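Local coordinates for UPF0303 protein YBR137W (Saccharomyces cerevisiae, PDB 4CLC) that is a cytoplasmic UPF0303-family protein of unknown molecular function, probably related in fold to HbpS-like and GAF-type domains, at residues 29-34 with 165-170. Numbering follows the deposited sequence.
Sequences CFLSTF and IAFANE
The carbonyl oxygen of Phe30 faces the last turn of helix 153-168, where its neighbour is a methyl group: Phe30 O lies 3.3 Å from Ala168 CB. The contact is otherwise apolar. Leu31 works beside that carbonyl. With its CG anti to its own carbonyl carbon (chi1 -47°), the side chain reaches in against the helix, and Leu31 CD2 lies 3.8 Å from Ala168 CB. Leu31 CD2 also meets the edge of the Phe167 ring, near its plane, 4.0 Å from Phe167 CD1. Tyr45 packs edge-to-face with that ring, and Asp41 and Leu42 of helix 36-53 also touch it. One turn back along the helix, Cys29 SG rests against the Ile165 side chain, 3.7 Å from Ile165 CG1, with Val161 and Leu164 also touching Cys29. The Phe30 side chain leaves the backbone away from the helix and touches Gln135 and Glu137. Cys29 and Leu31 both make backbone hydrogen bonds to Gln135, which tie the short strand 30-31 parallel to strand 131-136. The C-terminal helix thus packs against the strand outermost in this chain's mixed sheet, an alpha/beta arrangement consistent with the HbpS-like family.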
loop_
_atom_site.group_PDB
_atom_site.type_symbol
_atom_site.label_atom_id
_atom_site.label_comp_id
_atom_site.label_asym_id
_atom_site.label_seq_id
_atom_site.Cartn_x
_atom_site.Cartn_y
_atom_site.Cartn_z
ATOM N N CYS D 29 28.168 17.789 -22.250
ATOM C CA CYS D 29 27.839 18.594 -21.077
ATOM C C CYS D 29 28.493 18.011 -19.852
ATOM O O CYS D 29 27.915 17.167 -19.179
ATOM C CB CYS D 29 26.345 18.605 -20.807
ATOM S SG CYS D 29 25.278 19.106 -22.119
ATOM N N PHE D 30 29.632 18.574 -19.479
ATOM C CA PHE D 30 30.395 18.001 -18.398
ATOM C C PHE D 30 31.278 19.026 -17.721
ATOM O O PHE D 30 31.773 19.951 -18.346
ATOM C CB PHE D 30 31.223 16.812 -18.896
ATOM C CG PHE D 30 32.478 17.182 -19.631
ATOM C CD1 PHE D 30 32.463 17.379 -21.002
ATOM C CD2 PHE D 30 33.689 17.288 -18.958
ATOM C CE1 PHE D 30 33.629 17.699 -21.691
ATOM C CE2 PHE D 30 34.858 17.607 -19.637
ATOM C CZ PHE D 30 34.827 17.810 -21.009
ATOM N N LEU D 31 31.469 18.829 -16.427
ATOM C CA LEU D 31 32.235 19.734 -15.609
ATOM C C LEU D 31 33.434 18.971 -15.108
ATOM O O LEU D 31 33.423 17.742 -15.083
ATOM C CB LEU D 31 31.389 20.259 -14.461
ATOM C CG LEU D 31 30.020 20.715 -14.964
ATOM C CD1 LEU D 31 29.053 21.027 -13.820
ATOM C CD2 LEU D 31 30.218 21.917 -15.856
ATOM N N SER D 32 34.487 19.685 -14.750
ATOM C CA SER D 32 35.648 19.021 -14.201
ATOM C C SER D 32 35.592 19.032 -12.693
ATOM O O SER D 32 36.455 18.444 -12.053
ATOM C CB SER D 32 36.942 19.681 -14.691
ATOM O OG SER D 32 37.229 19.315 -16.039
ATOM N N THR D 33 34.582 19.699 -12.125
ATOM C CA THR D 33 34.544 19.907 -10.673
ATOM C C THR D 33 33.217 19.617 -9.950
ATOM O O THR D 33 33.133 18.713 -9.126
ATOM C CB THR D 33 34.962 21.358 -10.315
ATOM O OG1 THR D 33 34.182 22.295 -11.077
ATOM C CG2 THR D 33 36.437 21.555 -10.590
ATOM N N PHE D 34 32.194 20.412 -10.202
ATOM C CA PHE D 34 30.976 20.293 -9.397
ATOM C C PHE D 34 31.120 20.309 -7.871
ATOM O O PHE D 34 31.035 19.264 -7.258
ATOM C CB PHE D 34 30.213 19.036 -9.743
ATOM C CG PHE D 34 28.751 19.207 -9.581
ATOM C CD1 PHE D 34 28.130 20.312 -10.139
ATOM C CD2 PHE D 34 28.001 18.300 -8.876
ATOM C CE1 PHE D 34 26.786 20.501 -10.005
ATOM C CE2 PHE D 34 26.648 18.479 -8.742
ATOM C CZ PHE D 34 26.036 19.583 -9.301
ATOM N N ILE D 165 26.547 23.527 -21.480
ATOM C CA ILE D 165 27.780 23.584 -22.286
ATOM C C ILE D 165 28.438 24.973 -22.242
ATOM O O ILE D 165 29.668 25.088 -22.167
ATOM C CB ILE D 165 27.512 23.205 -23.767
ATOM C CG1 ILE D 165 27.224 21.714 -23.900
ATOM C CG2 ILE D 165 28.695 23.572 -24.643
ATOM C CD1 ILE D 165 27.290 21.217 -25.319
ATOM N N ALA D 166 27.621 26.023 -22.289
ATOM C CA ALA D 166 28.130 27.375 -22.086
ATOM C C ALA D 166 28.852 27.514 -20.744
ATOM O O ALA D 166 29.981 28.008 -20.697
ATOM C CB ALA D 166 27.012 28.375 -22.174
ATOM N N PHE D 167 28.205 27.074 -19.664
ATOM C CA PHE D 167 28.794 27.140 -18.324
ATOM C C PHE D 167 30.083 26.334 -18.245
ATOM O O PHE D 167 31.080 26.772 -17.660
ATOM C CB PHE D 167 27.810 26.636 -17.270
ATOM C CG PHE D 167 28.318 26.755 -15.859
ATOM C CD1 PHE D 167 29.065 25.742 -15.289
ATOM C CD2 PHE D 167 28.036 27.882 -15.094
ATOM C CE1 PHE D 167 29.533 25.854 -13.992
ATOM C CE2 PHE D 167 28.501 27.996 -13.786
ATOM C CZ PHE D 167 29.245 26.983 -13.240
ATOM N N ALA D 168 30.050 25.143 -18.829
ATOM C CA ALA D 168 31.226 24.292 -18.840
ATOM C C ALA D 168 32.345 24.986 -19.603
ATOM O O ALA D 168 33.536 24.804 -19.294
ATOM C CB ALA D 168 30.912 22.953 -19.458
ATOM N N ASN D 169 31.952 25.809 -20.580
ATOM C CA ASN D 169 32.919 26.437 -21.469
ATOM C C ASN D 169 33.552 27.673 -20.855
ATOM O O ASN D 169 34.422 28.271 -21.470
ATOM C CB ASN D 169 32.283 26.792 -22.824
ATOM C CG ASN D 169 32.752 25.868 -23.965
ATOM O OD1 ASN D 169 33.832 25.279 -23.918
ATOM N ND2 ASN D 169 31.925 25.742 -24.988
ATOM N N GLU D 170 33.154 28.056 -19.648
ATOM C CA GLU D 170 33.926 29.096 -18.979
ATOM C C GLU D 170 34.882 28.487 -17.955
ATOM O O GLU D 170 34.474 27.954 -16.913
ATOM C CB GLU D 170 33.033 30.125 -18.299
ATOM C CG GLU D 170 31.973 30.717 -19.181
ATOM C CD GLU D 170 31.536 32.091 -18.712
ATOM O OE1 GLU D 170 32.072 32.594 -17.697
ATOM O OE2 GLU D 170 30.636 32.665 -19.357
#